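Local coordinates for protein anthranilate-CoA ligase (Stigmatella aurantiaca, PDB 4WV3) that belongs to the ANL superfamily of AMP-binding enzymes, which join a large N-terminal domain to a small C-terminal one around a ligand pocket, at residues A[26-31]-A[36-41]; A[44-49]-A[80-85]; A[269-274]-A[438-443]. One frame throughout, in Å; residues are numbered along the deposited sequence.

Interaction 1: residues A[26-31]-A[36-41]; sequences KTALFT and MTFRQV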
loop_
_atom_site.group_PDB
_atom_site.type_symbol
_atom_site.label_atom_id
_atom_site.label_comp_id
_atom_site.label_asym_id
_atom_site.label_seq_id
_atom_site.Cartn_x
_atom_site.Cartn_y
_atom_site.Cartn_z
ATOM N N LYS A 26 -25.609 11.183 3.671
ATOM C CA LYS A 26 -25.112 10.193 2.721
ATOM C C LYS A 26 -24.232 9.179 3.439
ATOM O O LYS A 26 -23.367 9.553 4.230
ATOM C CB LYS A 26 -24.323 10.853 1.589
ATOM C CG LYS A 26 -23.685 9.845 0.644
ATOM C CD LYS A 26 -22.901 10.506 -0.476
ATOM C CE LYS A 26 -22.276 9.454 -1.384
ATOM N NZ LYS A 26 -21.526 10.053 -2.521
ATOM N N THR A 27 -24.455 7.897 3.165
ATOM C CA THR A 27 -23.650 6.841 3.765
ATOM C C THR A 27 -22.199 6.957 3.310
ATOM O O THR A 27 -21.906 6.896 2.117
ATOM C CB THR A 27 -24.185 5.444 3.407
ATOM O OG1 THR A 27 -25.598 5.394 3.645
ATOM C CG2 THR A 27 -23.492 4.379 4.247
ATOM N N ALA A 28 -21.295 7.126 4.272
ATOM C CA ALA A 28 -19.886 7.354 3.968
ATOM C C ALA A 28 -19.081 6.058 3.875
ATOM O O ALA A 28 -18.317 5.863 2.930
ATOM C CB ALA A 28 -19.269 8.291 4.995
ATOM N N LEU A 29 -19.250 5.177 4.857
ATOM C CA LEU A 29 -18.522 3.911 4.863
ATOM C C LEU A 29 -19.441 2.691 4.929
ATOM O O LEU A 29 -20.447 2.691 5.639
ATOM C CB LEU A 29 -17.481 3.880 5.992
ATOM C CG LEU A 29 -17.916 4.158 7.434
ATOM C CD1 LEU A 29 -18.393 2.891 8.131
ATOM C CD2 LEU A 29 -16.780 4.803 8.215
ATOM N N PHE A 30 -19.082 1.655 4.177
ATOM C CA PHE A 30 -19.829 0.405 4.176
ATOM C C PHE A 30 -18.992 -0.740 4.739
ATOM O O PHE A 30 -17.933 -1.069 4.204
ATOM C CB PHE A 30 -20.289 0.055 2.759
ATOM C CG PHE A 30 -21.364 0.957 2.225
ATOM C CD1 PHE A 30 -21.040 2.099 1.511
ATOM C CD2 PHE A 30 -22.701 0.658 2.429
ATOM C CE1 PHE A 30 -22.027 2.928 1.016
ATOM C CE2 PHE A 30 -23.695 1.482 1.936
ATOM C CZ PHE A 30 -23.357 2.618 1.227
ATOM N N THR A 31 -19.469 -1.337 5.826
ATOM C CA THR A 31 -18.838 -2.519 6.405
ATOM C C THR A 31 -19.907 -3.586 6.615
ATOM O O THR A 31 -21.086 -3.257 6.743
ATOM C CB THR A 31 -18.147 -2.202 7.753
ATOM O OG1 THR A 31 -19.132 -1.857 8.735
ATOM C CG2 THR A 31 -17.161 -1.055 7.598
ATOM N N MET A 36 -22.268 3.833 8.137
ATOM C CA MET A 36 -22.293 5.155 8.747
ATOM C C MET A 36 -22.421 6.267 7.712
ATOM O O MET A 36 -21.909 6.158 6.598
ATOM C CB MET A 36 -21.039 5.381 9.596
ATOM C CG MET A 36 -20.811 4.329 10.666
ATOM S SD MET A 36 -19.467 4.765 11.787
ATOM C CE MET A 36 -20.179 6.174 12.631
ATOM N N THR A 37 -23.113 7.335 8.093
ATOM C CA THR A 37 -23.185 8.532 7.270
ATOM C C THR A 37 -22.030 9.450 7.642
ATOM O O THR A 37 -21.349 9.219 8.640
ATOM C CB THR A 37 -24.512 9.281 7.477
ATOM O OG1 THR A 37 -24.564 9.808 8.809
ATOM C CG2 THR A 37 -25.693 8.347 7.257
ATOM N N PHE A 38 -21.807 10.488 6.842
ATOM C CA PHE A 38 -20.739 11.443 7.119
ATOM C C PHE A 38 -20.940 12.142 8.462
ATOM O O PHE A 38 -19.975 12.444 9.165
ATOM C CB PHE A 38 -20.626 12.476 5.996
ATOM C CG PHE A 38 -19.981 11.947 4.746
ATOM C CD1 PHE A 38 -18.602 11.928 4.618
ATOM C CD2 PHE A 38 -20.753 11.476 3.696
ATOM C CE1 PHE A 38 -18.003 11.445 3.468
ATOM C CE2 PHE A 38 -20.160 10.992 2.543
ATOM C CZ PHE A 38 -18.784 10.976 2.429
ATOM N N ARG A 39 -22.198 12.394 8.815
ATOM C CA ARG A 39 -22.522 13.024 10.090
ATOM C C ARG A 39 -22.200 12.093 11.255
ATOM O O ARG A 39 -21.640 12.519 12.265
ATOM C CB ARG A 39 -23.998 13.432 10.131
ATOM C CG ARG A 39 -24.440 14.041 11.454
ATOM C CD ARG A 39 -23.599 15.255 11.809
ATOM N NE ARG A 39 -23.771 16.342 10.851
ATOM C CZ ARG A 39 -22.992 17.418 10.796
ATOM N NH1 ARG A 39 -21.977 17.547 11.640
ATOM N NH2 ARG A 39 -23.222 18.362 9.892
ATOM N N GLN A 40 -22.557 10.822 11.102
ATOM C CA GLN A 40 -22.315 9.822 12.137
ATOM C C GLN A 40 -20.826 9.586 12.356
ATOM O O GLN A 40 -20.377 9.417 13.491
ATOM C CB GLN A 40 -23.017 8.509 11.787
ATOM C CG GLN A 40 -24.532 8.598 11.844
ATOM C CD GLN A 40 -25.215 7.366 11.287
ATOM O OE1 GLN A 40 -24.666 6.669 10.435
ATOM N NE2 GLN A 40 -26.419 7.092 11.770
ATOM N N VAL A 41 -20.065 9.570 11.266
ATOM C CA VAL A 41 -18.617 9.427 11.346
ATOM C C VAL A 41 -18.011 10.630 12.061
ATOM O O VAL A 41 -17.138 10.481 12.916
ATOM C CB VAL A 41 -17.981 9.288 9.948
ATOM C CG1 VAL A 41 -16.465 9.333 10.043
ATOM C CG2 VAL A 41 -18.436 7.999 9.286
#
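L29 and M36 send their side chains off the same face of a hairpin and run side by side. From CB, the first torsion of L29 (chi1 54°) sets CG between the backbone N and the carbonyl carbon, where CG rests on CB of M36 at 4.0 Å. The two methyls then part: CD1 settles on CG of M36 at 3.8 Å, while CD2 reaches past the strand to CG2 of V41, in the first turn of helix 38-54, also at 3.8 Å. A71 and V74 of helix 71-83 pack on the same leucine. The strands meet in a classic beta bulge, A28 and L29 together facing M36. M36 O takes the N-H of A28 at 2.6 Å and a weak second bond from L29 N; M36 N returns a bond to L29 O at 3.3 Å. Strand 35-37 is the edge of a nine-stranded mixed sheet and runs straight into the helix, where T37 is the N-cap: its OG1 accepts from Q40 N and Q40 OE1 accepts from T37 N, a capping box. One residue on, F38 N bonds to K26 O at 3.2 Å. The F38 ring lies under A28, whose CB sits 3.5 Å from the ring centroid and 1° off the normal, a CH-pi contact. Extended K26 runs alongside the same ring, CD 4.1 Å from CE2, and carries NZ on to G235 O and the carboxylate of E208.

Interaction 2: residues A[44-49]-A[80-85]; sequences EANQVG and IVKLGA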
loop_
_atom_site.group_PDB
_atom_site.type_symbol
_atom_site.label_atom_id
_atom_site.label_comp_id
_atom_site.label_asym_id
_atom_site.label_seq_id
_atom_site.Cartn_x
_atom_site.Cartn_y
_atom_site.Cartn_z
ATOM N N GLU A 44 -18.907 10.510 15.888
ATOM C CA GLU A 44 -18.147 9.499 16.609
ATOM C C GLU A 44 -16.680 9.897 16.722
ATOM O O GLU A 44 -16.034 9.640 17.738
ATOM C CB GLU A 44 -18.290 8.134 15.931
ATOM C CG GLU A 44 -17.637 6.991 16.691
ATOM C CD GLU A 44 -18.171 5.634 16.274
ATOM O OE1 GLU A 44 -19.408 5.468 16.244
ATOM O OE2 GLU A 44 -17.355 4.736 15.975
ATOM N N ALA A 45 -16.162 10.536 15.677
ATOM C CA ALA A 45 -14.781 11.007 15.676
ATOM C C ALA A 45 -14.585 12.104 16.717
ATOM O O ALA A 45 -13.555 12.156 17.390
ATOM C CB ALA A 45 -14.389 11.506 14.294
ATOM N N ASN A 46 -15.578 12.978 16.844
ATOM C CA ASN A 46 -15.533 14.039 17.842
ATOM C C ASN A 46 -15.605 13.479 19.257
ATOM O O ASN A 46 -15.039 14.048 20.191
ATOM C CB ASN A 46 -16.656 15.050 17.610
ATOM C CG ASN A 46 -16.469 15.845 16.335
ATOM O OD1 ASN A 46 -15.355 15.967 15.826
ATOM N ND2 ASN A 46 -17.559 16.395 15.812
ATOM N N GLN A 47 -16.301 12.357 19.405
ATOM C CA GLN A 47 -16.362 11.662 20.684
ATOM C C GLN A 47 -15.013 11.032 21.004
ATOM O O GLN A 47 -14.566 11.053 22.150
ATOM C CB GLN A 47 -17.455 10.593 20.666
ATOM C CG GLN A 47 -18.867 11.154 20.673
ATOM C CD GLN A 47 -19.923 10.070 20.713
ATOM O OE1 GLN A 47 -19.844 9.081 19.984
ATOM N NE2 GLN A 47 -20.918 10.246 21.574
ATOM N N VAL A 48 -14.372 10.473 19.981
ATOM C CA VAL A 48 -13.044 9.892 20.128
ATOM C C VAL A 48 -12.035 10.963 20.525
ATOM O O VAL A 48 -11.243 10.770 21.448
ATOM C CB VAL A 48 -12.582 9.200 18.828
ATOM C CG1 VAL A 48 -11.099 8.861 18.893
ATOM C CG2 VAL A 48 -13.409 7.950 18.573
ATOM N N GLY A 49 -12.077 12.096 19.829
ATOM C CA GLY A 49 -11.204 13.216 20.128
ATOM C C GLY A 49 -11.373 13.717 21.550
ATOM O O GLY A 49 -10.392 13.972 22.248
ATOM N N ILE A 80 -8.224 11.210 16.209
ATOM C CA ILE A 80 -6.844 11.513 16.566
ATOM C C ILE A 80 -6.325 12.729 15.800
ATOM O O ILE A 80 -5.726 13.634 16.383
ATOM C CB ILE A 80 -5.921 10.314 16.271
ATOM C CG1 ILE A 80 -6.301 9.116 17.142
ATOM C CG2 ILE A 80 -4.466 10.687 16.502
ATOM C CD1 ILE A 80 -5.773 7.799 16.619
ATOM N N VAL A 81 -6.563 12.741 14.493
ATOM C CA VAL A 81 -6.078 13.811 13.624
ATOM C C VAL A 81 -6.674 15.171 13.987
ATOM O O VAL A 81 -5.959 16.173 14.052
ATOM C CB VAL A 81 -6.360 13.495 12.138
ATOM C CG1 VAL A 81 -6.073 14.705 11.263
ATOM C CG2 VAL A 81 -5.535 12.297 11.688
ATOM N N LYS A 82 -7.980 15.199 14.235
ATOM C CA LYS A 82 -8.669 16.437 14.584
ATOM C C LYS A 82 -8.138 17.028 15.884
ATOM O O LYS A 82 -8.125 18.246 16.071
ATOM C CB LYS A 82 -10.175 16.199 14.698
ATOM C CG LYS A 82 -10.981 17.457 14.971
ATOM C CD LYS A 82 -12.467 17.211 14.804
ATOM C CE LYS A 82 -13.257 18.485 15.034
ATOM N NZ LYS A 82 -14.704 18.295 14.745
ATOM N N LEU A 83 -7.691 16.156 16.780
ATOM C CA LEU A 83 -7.185 16.580 18.077
ATOM C C LEU A 83 -5.783 17.170 17.957
ATOM O O LEU A 83 -5.291 17.822 18.877
ATOM C CB LEU A 83 -7.177 15.398 19.047
ATOM C CG LEU A 83 -7.153 15.756 20.531
ATOM C CD1 LEU A 83 -8.346 16.635 20.861
ATOM C CD2 LEU A 83 -7.149 14.500 21.385
ATOM N N GLY A 84 -5.147 16.940 16.813
ATOM C CA GLY A 84 -3.790 17.402 16.590
ATOM C C GLY A 84 -2.778 16.351 17.003
ATOM O O GLY A 84 -1.569 16.579 16.952
ATOM N N ALA A 85 -3.282 15.194 17.420
ATOM C CA ALA A 85 -2.427 14.079 17.804
ATOM C C ALA A 85 -1.996 13.298 16.568
ATOM O O ALA A 85 -2.570 13.461 15.491
ATOM C CB ALA A 85 -3.147 13.174 18.788
#
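K82 NZ has three partners: it donates to OD1 of N46 at 2.6 Å, forms a salt bridge with E17, and makes a weak hydrogen bond to L159 O. The contact joins two helices of the N-terminal domain, 38-54 and 71-83, the second of which closes in a Schellman motif. There G84, with a positive phi of 91°, turns the chain out of the helix; its N bonds back to V81 O at 3.0 Å, and A85 N makes a weak bond to I80 O. K82 lies in the turn just before. With CG anti to the backbone N (chi1 -176°) and the rest of the chain extended, the lysine spans the gap between the helices and meets the asparagine at a slant. CD and CE also run close past the same oxygen, CD lying 3.3 Å from N46 OD1. The ammonium does not approach in the plane of the amide but is tilted 33° from it. N46 is also held at its other amide atom, ND2 donating to T157 O, consistent with the way round the amide is modelled. A buried ammonium surrounded by a carboxylate and two carbonyl-type oxygens would be expected to stay protonated. A further tie between the same helices comes from E44, whose OE2 is hydrogen-bonded to T75 while OE1 pairs with R34. Beyond the polar pair the backbones draw together, G49 CA lying 5.6 Å from L83 CA. L83 also leans on L52 and K53 in the next turn of helix 38-54. Both methyls of its fork face the carbonyl oxygen of G49, with L83 CD2 3.4 Å and CD1 3.6 Å from G49 O.

Interaction 3: residues A[269-274]-A[438-443]; sequences GYAAAL and AVQECA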
loop_
_atom_site.group_PDB
_atom_site.type_symbol
_atom_site.label_atom_id
_atom_site.label_comp_id
_atom_site.label_asym_id
_atom_site.label_seq_id
_atom_site.Cartn_x
_atom_site.Cartn_y
_atom_site.Cartn_z
ATOM N N GLY A 269 -3.068 -10.142 -5.795
ATOM C CA GLY A 269 -4.479 -10.269 -5.482
ATOM C C GLY A 269 -5.308 -10.472 -6.733
ATOM O O GLY A 269 -6.258 -11.255 -6.741
ATOM N N TYR A 270 -4.946 -9.761 -7.798
ATOM C CA TYR A 270 -5.617 -9.915 -9.083
ATOM C C TYR A 270 -5.383 -11.310 -9.654
ATOM O O TYR A 270 -6.275 -11.898 -10.266
ATOM C CB TYR A 270 -5.139 -8.856 -10.078
ATOM C CG TYR A 270 -5.689 -7.469 -9.825
ATOM C CD1 TYR A 270 -7.022 -7.172 -10.085
ATOM C CD2 TYR A 270 -4.874 -6.453 -9.344
ATOM C CE1 TYR A 270 -7.530 -5.906 -9.861
ATOM C CE2 TYR A 270 -5.372 -5.182 -9.118
ATOM C CZ TYR A 270 -6.701 -4.913 -9.379
ATOM O OH TYR A 270 -7.200 -3.651 -9.154
ATOM N N ALA A 271 -4.180 -11.835 -9.446
ATOM C CA ALA A 271 -3.827 -13.165 -9.930
ATOM C C ALA A 271 -4.571 -14.249 -9.156
ATOM O O ALA A 271 -5.018 -15.241 -9.734
ATOM C CB ALA A 271 -2.325 -13.383 -9.839
ATOM N N ALA A 272 -4.697 -14.052 -7.847
ATOM C CA ALA A 272 -5.410 -14.996 -6.993
ATOM C C ALA A 272 -6.894 -15.053 -7.348
ATOM O O ALA A 272 -7.513 -16.115 -7.294
ATOM C CB ALA A 272 -5.228 -14.627 -5.529
ATOM N N ALA A 273 -7.457 -13.905 -7.710
ATOM C CA ALA A 273 -8.866 -13.825 -8.076
ATOM C C ALA A 273 -9.130 -14.532 -9.401
ATOM O O ALA A 273 -10.106 -15.271 -9.537
ATOM C CB ALA A 273 -9.316 -12.373 -8.146
ATOM N N LEU A 274 -8.253 -14.305 -10.374
ATOM C CA LEU A 274 -8.388 -14.923 -11.689
ATOM C C LEU A 274 -8.075 -16.417 -11.650
ATOM O O LEU A 274 -8.452 -17.161 -12.556
ATOM C CB LEU A 274 -7.489 -14.221 -12.709
ATOM C CG LEU A 274 -7.864 -12.776 -13.045
ATOM C CD1 LEU A 274 -6.803 -12.137 -13.925
ATOM C CD2 LEU A 274 -9.229 -12.716 -13.715
ATOM N N ALA A 438 -0.279 -21.608 -16.877
ATOM C CA ALA A 438 -0.211 -22.492 -15.718
ATOM C C ALA A 438 0.376 -21.784 -14.501
ATOM O O ALA A 438 0.260 -22.266 -13.374
ATOM C CB ALA A 438 0.594 -23.739 -16.049
ATOM N N VAL A 439 1.004 -20.638 -14.736
ATOM C CA VAL A 439 1.636 -19.872 -13.668
ATOM C C VAL A 439 0.681 -18.844 -13.071
ATOM O O VAL A 439 0.155 -17.988 -13.782
ATOM C CB VAL A 439 2.890 -19.139 -14.177
ATOM C CG1 VAL A 439 3.519 -18.320 -13.059
ATOM C CG2 VAL A 439 3.886 -20.132 -14.751
ATOM N N GLN A 440 0.461 -18.933 -11.763
ATOM C CA GLN A 440 -0.375 -17.964 -11.063
ATOM C C GLN A 440 0.436 -16.716 -10.729
ATOM O O GLN A 440 0.003 -15.592 -10.989
ATOM C CB GLN A 440 -0.962 -18.579 -9.793
ATOM C CG GLN A 440 -1.845 -17.632 -8.998
ATOM C CD GLN A 440 -2.589 -18.333 -7.879
ATOM O OE1 GLN A 440 -2.701 -19.560 -7.866
ATOM N NE2 GLN A 440 -3.100 -17.558 -6.930
ATOM N N GLU A 441 1.615 -16.927 -10.151
ATOM C CA GLU A 441 2.558 -15.850 -9.870
ATOM C C GLU A 441 3.947 -16.439 -9.652
ATOM O O GLU A 441 4.092 -17.653 -9.508
ATOM C CB GLU A 441 2.124 -15.045 -8.643
ATOM C CG GLU A 441 2.002 -15.867 -7.374
ATOM C CD GLU A 441 1.661 -15.020 -6.166
ATOM O OE1 GLU A 441 1.817 -13.783 -6.242
ATOM O OE2 GLU A 441 1.234 -15.591 -5.140
ATOM N N CYS A 442 4.965 -15.586 -9.628
ATOM C CA CYS A 442 6.335 -16.063 -9.472
ATOM C C CYS A 442 7.289 -14.990 -8.960
ATOM O O CYS A 442 6.908 -13.834 -8.774
ATOM C CB CYS A 442 6.857 -16.626 -10.796
ATOM S SG CYS A 442 7.049 -15.394 -12.102
ATOM N N ALA A 443 8.537 -15.390 -8.738
ATOM C CA ALA A 443 9.572 -14.483 -8.256
ATOM C C ALA A 443 10.940 -14.923 -8.764
ATOM O O ALA A 443 11.250 -16.115 -8.785
ATOM C CB ALA A 443 9.560 -14.426 -6.738
#
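The last turns of helix 267-274 face a corner in the chain at Q440, where A271 and Q440 bring their CA atoms to 6.0 Å, and no hydrogen bond crosses between the two segments. Near-helical backbone angles at Q440 (phi -82°, psi -49°) interrupt strand 439-448, and both Q440 and E441 then face I461 of strand 454-462 in a classic beta bulge. The kink turns the carbonyl of Q440 to the helix, its O lying 3.4 Å from CB of A271. From the same residue the side chain goes out straight, CG anti to the backbone N (chi1 180°), and crosses over the helix surface toward A272. Along the way Q440 CG passes 4.0 Å from A271 O. At the tip it is the nitrogen of the amide that does the touching: NE2 comes to 3.5 Å from CA of A272 and 3.9 Å from its CB, a van der Waals approach. A275 and P464 also touch this glutamine. E441, next in the strand, adds the polar link: its OE1 is hydrogen-bonded to T268, at the start of the helix, and its OE2 forms a salt bridge with K501. The contact thus spans the boundary between the large N-terminal and small C-terminal domains. In ANL enzymes the small domain can take up different orientations on the large one, so this meeting probably belongs to the orientation captured here. Helix 299-309 packs alongside, L301 touching A271 and L274, and Y270 sets its ring edge-to-face with W305 and its hydroxyl on V291 O; strand 454-462 pairs with Q440, E441 and A443.

How the interactions relate
Interactions 1 and 2 are neighbours, their centres 16 Å apart, and share helix 38-54: interaction 1 holds its first turn to the hairpin, interaction 2 its middle to helix 71-83. They touch where M36 CE packs 3.8 Å from E44 OE1, and helix 71-83 also reaches interaction 1 through A71. Interaction 3 stands apart, its nearest atoms about 17 Å from interaction 1 and about 26 Å from interaction 2, on the opposite side of the chain's centre from the latter. It joins the two domains; the others lie within the N-terminal one. Residues lining the ligand pocket fall between 175 and 506, so interactions 1 and 2 contribute none.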